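Long-range contacts in alpha-L-arabinofuranosidase B (Aspergillus kawachii, PDB 6SXT), which hydrolyses terminal non-reducing alpha-L-arabinofuranosyl residues from arabinoxylan, L-arabinan and arabinogalactan, helping to break down plant hemicellulose: residues Gly153-Asp158 with Gly285-Phe290; Ala159-Tyr164 with Ala181-Asn186. One frame throughout, in Å; residues are numbered along the deposited sequence.

Contact 1. Residues Gly153-Asp158 with Gly285-Phe290; sequences GTHYND and GAQGTF. With NAG (2-acetamido-2-deoxy-beta-D-glucopyranose), chain B.
Where the loop after strand 145-152 of the catalytic domain runs past the start of strand 288-296, H155, Y156 and N157 meet G285-T289 in a buried contact held mainly by side chains gripping backbone. The two segments run roughly antiparallel, with the CA atoms of Y156 and G288 4.9 Å apart. H155 lies with one ring face over G288, whose CA sits 3.8 Å from the ring centroid in a CH-pi contact. With CG anti to the backbone N (chi1 -178°), the imidazole reaches along 285-290, and its ND1 meets T289 OG1 edge-on at 2.7 Å in a hydrogen bond. At the other end of the ring, a water joins H155 NE2 to Q287 OE1, so both ring nitrogens have partners and the ring's rotation is fixed. The Q287 side chain crosses that of H155 at about a right angle, its amide plane turned 41° from the ring. Its NE2 donates to Y156 O over 3.0 Å, coming from above the carbonyl plane, and also bonds to E418 of the arabinose-binding domain; K414 of that domain bonds to the same Y156 O. N157 reaches the other way: its ND2 gives G285 O a fairly straight 3.0 Å bond (166° at the hydrogen), with the acceptor in the amide plane, while OD1 turns back to A159 N. Two further waters bridge backbone to backbone, one from H155 O to T289 N and one from N157 N to Q287 O. What results is a loop pinned by side-chain and water bridges to the first residues of an interior strand of the concanavalin-like catalytic fold, where it meets the beta-trefoil.

Contact 2. Residues Ala159-Tyr164 with Ala181-Asn186; sequences ACCFDY and AIYLGN. With NAG (2-acetamido-2-deoxy-beta-D-glucopyranose), chain B; LXE ([(1~{S},2~{S},3~{S},4~{S})-2-(hydroxymethyl)-3,4-bis(oxidanyl)cyclopentyl]azanium), chain G.
Backbone pairing comes first: D163-Y164 and I182-Y183 form a short antiparallel bridge. Y164 and I182 are the hydrogen-bonded pair, Y164 N giving to I182 O and I182 N to Y164 O, each over 2.9 Å; the second is the more bent, 131° at the hydrogen. D163 and Y183 make the adjoining non-hydrogen-bonded pair, and L184 N continues the pairing to F162 O at 3.2 Å.

Around the Y183 ring the contacts are mixed. D163 OD1 lies in the ring plane at its edge, 3.5 Å from Y183 CD1, with the carboxylate turned almost perpendicular to the ring (85°). OD1 is buried here and finds no hydrogen-bonding partner, whereas OD2 lies close to OD2 of D203, a substrate-binding residue. C161 adds its CB against CD1 and its sulfur obliquely to the ring. Swung out anti to its backbone N (chi1 168°), Y183 carries its OH to a water that also bonds A159 O, and S187 N bonds the same hydroxyl.

Apolar contacts lie on the opposite sheet face, where I182 CD1 comes up to the edge of the Y164 ring. F162 CD2 packs 4.4 Å from L184 CB, and both side chains reach L151 of strand 145-152.

Covalent features mark the two ends. N186 ND2 carries an N-linked NAG, while C160 and C161, joined by a cis peptide, close a vicinal disulfide. Both sulfurs stand 3.8 Å from O3' of the bound cyclopentyl inhibitor, so the disulfide and D163, from 159-164, line part of the GH54 arabinofuranose pocket, with 181-186 as the neighbouring strand.

How the contacts relate
From the N terminus, strand 145-152 leads into 153-158, which runs straight on into 159-164. Contact 2 closes first, a loop of 16 residues that includes strand 166-167 of another sheet, when 181-186 returns beside 159-164. The chain then passes through the strands and loops carrying the nucleophile E205 and the proton donor D281 before 285-290 closes the much longer loop of contact 1, within which contact 2 is nested. The two also touch directly: N157 O probably accepts from N186 N, C160 O from G285 N, and A286 packs on F162. One NAG joins them too, linked to N186 and hydrogen-bonded by D158. Together they tie the sheet containing 288-296 to the strands beside the inhibitor.

Contact 1. Residues Gly153-Asp158 with Gly285-Phe290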
ATOM      1  N   GLY A 153       0.913  -1.649 -10.179  1.00 16.20           N
ATOM      2  CA  GLY A 153       1.724  -2.749 -10.685  1.00 16.79           C
ATOM      3  C   GLY A 153       3.205  -2.628 -10.383  1.00 18.49           C
ATOM      4  O   GLY A 153       3.942  -3.573 -10.670  1.00 20.56           O
ATOM      5  N   THR A 154       3.666  -1.527  -9.818  1.00 15.91           N
ATOM      6  CA  THR A 154       5.082  -1.281  -9.491  1.00 16.50           C
ATOM      7  C   THR A 154       5.329  -1.445  -7.993  1.00 18.49           C
ATOM      8  O   THR A 154       6.511  -1.349  -7.574  1.00 19.73           O
ATOM      9  CB  THR A 154       5.574   0.084  -9.982  1.00 18.07           C
ATOM     10  OG1 THR A 154       5.055   1.117  -9.155  1.00 18.31           O
ATOM     11  CG2 THR A 154       5.214   0.282 -11.425  1.00 20.69           C
ATOM     12  N   HIS A 155       4.288  -1.611  -7.158  1.00 16.00           N
ATOM     13  CA  HIS A 155       4.453  -1.696  -5.693  1.00 16.36           C
ATOM     14  C   HIS A 155       4.170  -3.121  -5.257  1.00 16.99           C
ATOM     15  O   HIS A 155       3.018  -3.506  -5.253  1.00 16.16           O
ATOM     16  CB  HIS A 155       3.519  -0.695  -4.979  1.00 15.34           C
ATOM     17  CG  HIS A 155       3.679  -0.700  -3.509  1.00 16.32           C
ATOM     18  ND1 HIS A 155       2.639  -0.411  -2.653  1.00 15.41           N
ATOM     19  CD2 HIS A 155       4.777  -0.929  -2.725  1.00 16.30           C
ATOM     20  CE1 HIS A 155       3.080  -0.481  -1.413  1.00 16.20           C
ATOM     21  NE2 HIS A 155       4.410  -0.820  -1.412  1.00 15.64           N
ATOM     22  N   TYR A 156       5.196  -3.916  -4.977  1.00 15.55           N
ATOM     23  CA  TYR A 156       4.999  -5.357  -4.760  1.00 16.34           C
ATOM     24  C   TYR A 156       6.276  -5.894  -4.132  1.00 16.58           C
ATOM     25  O   TYR A 156       7.321  -5.242  -4.190  1.00 17.04           O
ATOM     26  CB  TYR A 156       4.657  -6.098  -6.064  1.00 17.06           C
ATOM     27  CG  TYR A 156       5.790  -6.082  -7.048  1.00 17.09           C
ATOM     28  CD1 TYR A 156       6.715  -7.106  -7.049  1.00 18.50           C
ATOM     29  CD2 TYR A 156       5.918  -5.068  -7.988  1.00 18.43           C
ATOM     30  CE1 TYR A 156       7.793  -7.120  -7.937  1.00 20.81           C
ATOM     31  CE2 TYR A 156       6.970  -5.081  -8.889  1.00 21.52           C
ATOM     32  CZ  TYR A 156       7.918  -6.093  -8.850  1.00 23.80           C
ATOM     33  OH  TYR A 156       8.936  -6.072  -9.757  1.00 23.70           O
ATOM     34  N   ASN A 157       6.190  -7.115  -3.639  1.00 16.57           N
ATOM     35  CA  ASN A 157       7.408  -7.886  -3.291  1.00 18.75           C
ATOM     36  C   ASN A 157       7.126  -9.351  -3.581  1.00 18.10           C
ATOM     37  O   ASN A 157       6.190  -9.683  -4.338  1.00 18.41           O
ATOM     38  CB  ASN A 157       7.890  -7.509  -1.895  1.00 18.28           C
ATOM     39  CG  ASN A 157       7.008  -8.017  -0.765  1.00 17.29           C
ATOM     40  OD1 ASN A 157       6.094  -8.803  -1.016  1.00 19.27           O
ATOM     41  ND2 ASN A 157       7.290  -7.540   0.442  1.00 19.16           N
ATOM     42  N   ASP A 158       7.970 -10.238  -3.015  1.00 19.13           N
ATOM     43  CA  ASP A 158       7.923 -11.673  -3.317  1.00 19.85           C
ATOM     44  C   ASP A 158       7.541 -12.432  -2.055  1.00 20.71           C
ATOM     45  O   ASP A 158       7.582 -13.690  -2.100  1.00 21.77           O
ATOM     46  CB  ASP A 158       9.276 -12.119  -3.894  1.00 21.11           C
ATOM     47  CG  ASP A 158      10.451 -11.832  -2.991  1.00 26.81           C
ATOM     48  OD1 ASP A 158      10.245 -11.371  -1.888  1.00 26.36           O
ATOM     49  OD2 ASP A 158      11.607 -12.107  -3.441  1.00 25.60           O
ATOM     50  N   GLY A 285       3.823 -10.597   4.977  1.00 17.77           N
ATOM     51  CA  GLY A 285       5.118 -10.103   4.494  1.00 18.11           C
ATOM     52  C   GLY A 285       5.034  -9.245   3.240  1.00 17.29           C
ATOM     53  O   GLY A 285       6.039  -8.626   2.886  1.00 18.63           O
ATOM     54  N   ALA A 286       3.864  -9.216   2.592  1.00 17.02           N
ATOM     55  CA  ALA A 286       3.739  -8.604   1.254  1.00 17.59           C
ATOM     56  C   ALA A 286       3.514  -7.097   1.355  1.00 17.20           C
ATOM     57  O   ALA A 286       3.129  -6.543   2.402  1.00 17.90           O
ATOM     58  CB  ALA A 286       2.642  -9.271   0.464  1.00 16.86           C
ATOM     59  N   GLN A 287       3.716  -6.452   0.221  1.00 16.05           N
ATOM     60  CA  GLN A 287       3.377  -5.040   0.061  1.00 15.82           C
ATOM     61  C   GLN A 287       2.631  -4.867  -1.254  1.00 16.17           C
ATOM     62  O   GLN A 287       2.802  -5.653  -2.182  1.00 15.65           O
ATOM     63  CB  GLN A 287       4.621  -4.146   0.159  1.00 16.06           C
ATOM     64  CG  GLN A 287       5.604  -4.359  -0.970  1.00 16.02           C
ATOM     65  CD  GLN A 287       6.933  -3.666  -0.760  1.00 16.10           C
ATOM     66  OE1 GLN A 287       7.232  -3.243   0.372  1.00 17.84           O
ATOM     67  NE2 GLN A 287       7.726  -3.501  -1.828  1.00 17.64           N
ATOM     68  N   GLY A 288       1.882  -3.757  -1.352  1.00 16.05           N
ATOM     69  CA  GLY A 288       1.099  -3.440  -2.557  1.00 15.83           C
ATOM     70  C   GLY A 288       0.197  -2.274  -2.290  1.00 14.71           C
ATOM     71  O   GLY A 288       0.149  -1.784  -1.174  1.00 14.49           O
ATOM     72  N   THR A 289      -0.453  -1.804  -3.336  1.00 15.02           N
ATOM     73  CA  THR A 289      -1.367  -0.686  -3.217  1.00 13.20           C
ATOM     74  C   THR A 289      -2.694  -1.047  -3.863  1.00 14.10           C
ATOM     75  O   THR A 289      -2.699  -1.486  -5.026  1.00 14.55           O
ATOM     76  CB  THR A 289      -0.841   0.575  -3.915  1.00 15.29           C
ATOM     77  OG1 THR A 289       0.390   0.962  -3.304  1.00 15.71           O
ATOM     78  CG2 THR A 289      -1.803   1.737  -3.821  1.00 15.08           C
ATOM     79  N   PHE A 290      -3.761  -0.786  -3.141  1.00 14.33           N
ATOM     80  CA  PHE A 290      -5.147  -1.037  -3.579  1.00 13.94           C
ATOM     81  C   PHE A 290      -5.865   0.287  -3.762  1.00 14.83           C
ATOM     82  O   PHE A 290      -5.844   1.144  -2.850  1.00 14.42           O
ATOM     83  CB  PHE A 290      -5.863  -1.879  -2.526  1.00 14.56           C
ATOM     84  CG  PHE A 290      -7.321  -2.163  -2.761  1.00 14.17           C
ATOM     85  CD1 PHE A 290      -7.724  -3.323  -3.378  1.00 15.33           C
ATOM     86  CD2 PHE A 290      -8.295  -1.300  -2.277  1.00 15.06           C
ATOM     87  CE1 PHE A 290      -9.061  -3.655  -3.530  1.00 14.82           C
ATOM     88  CE2 PHE A 290      -9.647  -1.608  -2.447  1.00 16.25           C
ATOM     89  CZ  PHE A 290     -10.029  -2.795  -3.067  1.00 14.36           C
TER
HETATM   90  C1  NAG B   1      11.451 -10.446  -6.909  1.00 21.02           C
HETATM   91  C2  NAG B   1      12.497 -11.598  -6.856  1.00 22.85           C
HETATM   92  C3  NAG B   1      13.786 -11.091  -6.195  1.00 27.37           C
HETATM   93  C4  NAG B   1      14.312  -9.867  -6.905  1.00 27.03           C
HETATM   94  C5  NAG B   1      13.126  -8.850  -6.951  1.00 25.69           C
HETATM   95  C6  NAG B   1      13.527  -7.567  -7.613  1.00 26.28           C
HETATM   96  C7  NAG B   1      11.903 -13.975  -6.639  1.00 26.52           C
HETATM   97  C8  NAG B   1      11.345 -14.954  -5.699  1.00 26.79           C
HETATM   98  N2  NAG B   1      12.003 -12.745  -6.129  1.00 23.09           N
HETATM   99  O3  NAG B   1      14.728 -12.219  -6.345  1.00 28.33           O
HETATM  100  O4  NAG B   1      15.312  -9.192  -6.145  1.00 31.55           O
HETATM  101  O5  NAG B   1      12.044  -9.384  -7.691  1.00 23.29           O
HETATM  102  O6  NAG B   1      13.995  -7.767  -8.930  1.00 30.05           O
HETATM  103  O7  NAG B   1      12.165 -14.273  -7.818  1.00 30.76           O
HETATM  104  O   HOH W   1       0.050  -3.293  -5.758  1.00 16.70           O
HETATM  105  O   HOH W   2       5.863  -0.873   0.867  1.00 17.14           O
HETATM  106  O   HOH W   3       3.339  -8.069  -3.544  1.00 17.28           O

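Contact 2. Residues Ala159-Tyr164 with Ala181-Asn186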
ATOM      1  N   ALA A 159       7.053 -11.747  -1.023  1.00 20.42           N
ATOM      2  CA  ALA A 159       6.683 -12.374   0.265  1.00 20.08           C
ATOM      3  C   ALA A 159       5.199 -12.692   0.271  1.00 21.90           C
ATOM      4  O   ALA A 159       4.416 -12.017  -0.388  1.00 21.31           O
ATOM      5  CB  ALA A 159       7.065 -11.488   1.384  1.00 21.60           C
ATOM      6  N   CYS A 160       4.777 -13.708   1.000  1.00 18.82           N
ATOM      7  CA  CYS A 160       3.355 -14.072   1.030  1.00 19.27           C
ATOM      8  C   CYS A 160       2.620 -13.093   1.943  1.00 19.23           C
ATOM      9  O   CYS A 160       3.064 -12.871   3.071  1.00 20.18           O
ATOM     10  CB  CYS A 160       3.156 -15.473   1.553  1.00 21.50           C
ATOM     11  SG  CYS A 160       1.440 -15.987   1.463  1.00 23.37           S
ATOM     12  N   CYS A 161       1.519 -12.479   1.503  1.00 18.17           N
ATOM     13  CA  CYS A 161       0.931 -12.564   0.180  1.00 18.58           C
ATOM     14  C   CYS A 161       0.080 -11.308  -0.027  1.00 17.84           C
ATOM     15  O   CYS A 161      -0.666 -10.958   0.895  1.00 18.59           O
ATOM     16  CB  CYS A 161      -0.030 -13.724  -0.048  1.00 18.37           C
ATOM     17  SG  CYS A 161       0.756 -15.329  -0.428  1.00 22.27           S
ATOM     18  N   PHE A 162       0.221 -10.617  -1.156  1.00 16.83           N
ATOM     19  CA  PHE A 162      -0.585  -9.384  -1.370  1.00 16.05           C
ATOM     20  C   PHE A 162      -1.859  -9.810  -2.090  1.00 15.50           C
ATOM     21  O   PHE A 162      -1.880  -9.901  -3.338  1.00 15.74           O
ATOM     22  CB  PHE A 162       0.190  -8.327  -2.164  1.00 15.47           C
ATOM     23  CG  PHE A 162      -0.613  -7.060  -2.257  1.00 16.09           C
ATOM     24  CD1 PHE A 162      -0.747  -6.280  -1.135  1.00 15.65           C
ATOM     25  CD2 PHE A 162      -1.321  -6.719  -3.405  1.00 18.22           C
ATOM     26  CE1 PHE A 162      -1.521  -5.135  -1.133  1.00 16.75           C
ATOM     27  CE2 PHE A 162      -2.123  -5.578  -3.406  1.00 19.15           C
ATOM     28  CZ  PHE A 162      -2.207  -4.800  -2.281  1.00 17.27           C
ATOM     29  N   ASP A 163      -2.888 -10.113  -1.328  1.00 15.00           N
ATOM     30  CA  ASP A 163      -4.139 -10.693  -1.831  1.00 15.24           C
ATOM     31  C   ASP A 163      -5.326  -9.734  -1.680  1.00 15.74           C
ATOM     32  O   ASP A 163      -5.364  -8.912  -0.775  1.00 17.37           O
ATOM     33  CB  ASP A 163      -4.545 -12.004  -1.184  1.00 16.96           C
ATOM     34  CG  ASP A 163      -3.673 -13.194  -1.463  1.00 18.93           C
ATOM     35  OD1 ASP A 163      -2.689 -13.080  -2.205  1.00 17.51           O
ATOM     36  OD2 ASP A 163      -3.996 -14.285  -0.834  1.00 18.86           O
ATOM     37  N   TYR A 164      -6.318  -9.925  -2.530  1.00 15.30           N
ATOM     38  CA  TYR A 164      -7.652  -9.330  -2.342  1.00 14.52           C
ATOM     39  C   TYR A 164      -8.658 -10.378  -2.768  1.00 14.79           C
ATOM     40  O   TYR A 164      -8.635 -10.842  -3.932  1.00 15.22           O
ATOM     41  CB  TYR A 164      -7.860  -8.056  -3.166  1.00 13.85           C
ATOM     42  CG  TYR A 164      -9.253  -7.498  -3.077  1.00 13.41           C
ATOM     43  CD1 TYR A 164      -9.743  -7.012  -1.875  1.00 14.31           C
ATOM     44  CD2 TYR A 164     -10.133  -7.495  -4.156  1.00 14.21           C
ATOM     45  CE1 TYR A 164     -11.022  -6.498  -1.754  1.00 14.11           C
ATOM     46  CE2 TYR A 164     -11.409  -6.966  -4.069  1.00 15.36           C
ATOM     47  CZ  TYR A 164     -11.873  -6.460  -2.861  1.00 15.01           C
ATOM     48  OH  TYR A 164     -13.152  -5.973  -2.795  1.00 15.18           O
ATOM     49  N   ALA A 181      -8.536 -15.718  -4.224  1.00 15.52           N
ATOM     50  CA  ALA A 181      -8.200 -14.289  -4.141  1.00 14.83           C
ATOM     51  C   ALA A 181      -7.171 -13.927  -5.201  1.00 15.89           C
ATOM     52  O   ALA A 181      -6.320 -14.718  -5.611  1.00 16.16           O
ATOM     53  CB  ALA A 181      -7.704 -13.990  -2.752  1.00 14.93           C
ATOM     54  N   ILE A 182      -7.297 -12.692  -5.680  1.00 15.35           N
ATOM     55  CA  ILE A 182      -6.249 -12.024  -6.477  1.00 14.74           C
ATOM     56  C   ILE A 182      -4.962 -11.962  -5.684  1.00 15.27           C
ATOM     57  O   ILE A 182      -4.990 -11.510  -4.538  1.00 16.06           O
ATOM     58  CB  ILE A 182      -6.708 -10.628  -6.902  1.00 14.82           C
ATOM     59  CG1 ILE A 182      -7.949 -10.679  -7.772  1.00 15.78           C
ATOM     60  CG2 ILE A 182      -5.553  -9.891  -7.569  1.00 16.77           C
ATOM     61  CD1 ILE A 182      -8.650  -9.319  -7.873  1.00 16.64           C
ATOM     62  N   TYR A 183      -3.865 -12.293  -6.326  1.00 15.40           N
ATOM     63  CA  TYR A 183      -2.517 -12.057  -5.809  1.00 14.74           C
ATOM     64  C   TYR A 183      -1.750 -11.191  -6.823  1.00 15.14           C
ATOM     65  O   TYR A 183      -1.861 -11.426  -8.031  1.00 16.03           O
ATOM     66  CB  TYR A 183      -1.768 -13.394  -5.627  1.00 15.55           C
ATOM     67  CG  TYR A 183      -0.297 -13.194  -5.383  1.00 15.89           C
ATOM     68  CD1 TYR A 183       0.199 -13.012  -4.098  1.00 16.58           C
ATOM     69  CD2 TYR A 183       0.627 -13.167  -6.416  1.00 17.03           C
ATOM     70  CE1 TYR A 183       1.530 -12.742  -3.856  1.00 16.52           C
ATOM     71  CE2 TYR A 183       1.962 -12.906  -6.188  1.00 16.97           C
ATOM     72  CZ  TYR A 183       2.433 -12.702  -4.910  1.00 17.09           C
ATOM     73  OH  TYR A 183       3.749 -12.379  -4.671  1.00 19.54           O
ATOM     74  N   LEU A 184      -0.964 -10.254  -6.339  1.00 15.33           N
ATOM     75  CA  LEU A 184      -0.016  -9.495  -7.193  1.00 15.78           C
ATOM     76  C   LEU A 184       1.332  -9.414  -6.503  1.00 16.53           C
ATOM     77  O   LEU A 184       1.415  -8.883  -5.402  1.00 17.46           O
ATOM     78  CB  LEU A 184      -0.532  -8.096  -7.527  1.00 16.07           C
ATOM     79  CG  LEU A 184       0.398  -7.283  -8.418  1.00 17.21           C
ATOM     80  CD1 LEU A 184       0.620  -7.896  -9.781  1.00 20.64           C
ATOM     81  CD2 LEU A 184      -0.141  -5.868  -8.567  1.00 19.12           C
ATOM     82  N   GLY A 185       2.384  -9.896  -7.186  1.00 17.07           N
ATOM     83  CA  GLY A 185       3.732  -9.849  -6.641  1.00 15.86           C
ATOM     84  C   GLY A 185       4.638 -10.790  -7.427  1.00 17.36           C
ATOM     85  O   GLY A 185       4.224 -11.329  -8.427  1.00 17.39           O
ATOM     86  N   ASN A 186       5.884 -10.924  -6.960  1.00 17.36           N
ATOM     87  CA  ASN A 186       6.805 -11.810  -7.717  1.00 18.29           C
ATOM     88  C   ASN A 186       7.243 -12.957  -6.830  1.00 23.00           C
ATOM     89  O   ASN A 186       8.361 -13.419  -7.024  1.00 22.40           O
ATOM     90  CB  ASN A 186       7.981 -11.067  -8.335  1.00 18.43           C
ATOM     91  CG  ASN A 186       9.046 -10.605  -7.374  1.00 19.41           C
ATOM     92  OD1 ASN A 186       8.790  -9.974  -6.351  1.00 19.38           O
ATOM     93  ND2 ASN A 186      10.327 -10.924  -7.719  1.00 20.13           N
TER
HETATM   94  C1  NAG B   1      11.451 -10.446  -6.909  1.00 21.02           C
HETATM   95  C2  NAG B   1      12.497 -11.598  -6.856  1.00 22.85           C
HETATM   96  C3  NAG B   1      13.786 -11.091  -6.195  1.00 27.37           C
HETATM   97  C4  NAG B   1      14.312  -9.867  -6.905  1.00 27.03           C
HETATM   98  C5  NAG B   1      13.126  -8.850  -6.951  1.00 25.69           C
HETATM   99  C6  NAG B   1      13.527  -7.567  -7.613  1.00 26.28           C
HETATM  100  C7  NAG B   1      11.903 -13.975  -6.639  1.00 26.52           C
HETATM  101  C8  NAG B   1      11.345 -14.954  -5.699  1.00 26.79           C
HETATM  102  N2  NAG B   1      12.003 -12.745  -6.129  1.00 23.09           N
HETATM  103  O3  NAG B   1      14.728 -12.219  -6.345  1.00 28.33           O
HETATM  104  O4  NAG B   1      15.312  -9.192  -6.145  1.00 31.55           O
HETATM  105  O5  NAG B   1      12.044  -9.384  -7.691  1.00 23.29           O
HETATM  106  O6  NAG B   1      13.995  -7.767  -8.930  1.00 30.05           O
HETATM  107  O7  NAG B   1      12.165 -14.273  -7.818  1.00 30.76           O
HETATM  108  C1' LXE G 507      -2.164 -20.313   2.893  1.00 20.18           C
HETATM  109  C2' LXE G 507      -2.418 -18.805   2.932  1.00 24.70           C
HETATM  110  O2' LXE G 507      -3.683 -18.510   3.400  1.00 26.03           O
HETATM  111  C3' LXE G 507      -2.216 -18.463   1.520  1.00 22.96           C
HETATM  112  O3' LXE G 507      -2.192 -16.981   1.382  1.00 24.15           O
HETATM  113  C4' LXE G 507      -0.840 -19.045   1.274  1.00 23.56           C
HETATM  114  C5' LXE G 507      -0.575 -19.340  -0.191  1.00 21.17           C
HETATM  115  O5' LXE G 507      -1.556 -20.137  -0.817  1.00 22.55           O
HETATM  116  C6' LXE G 507      -0.840 -20.347   2.171  1.00 24.41           C
HETATM  117  N1' LXE G 507       0.319 -20.196   3.097  1.00 29.34           N
HETATM  118  O   HOH W   4       3.650 -10.724  -2.568  1.00 19.04           O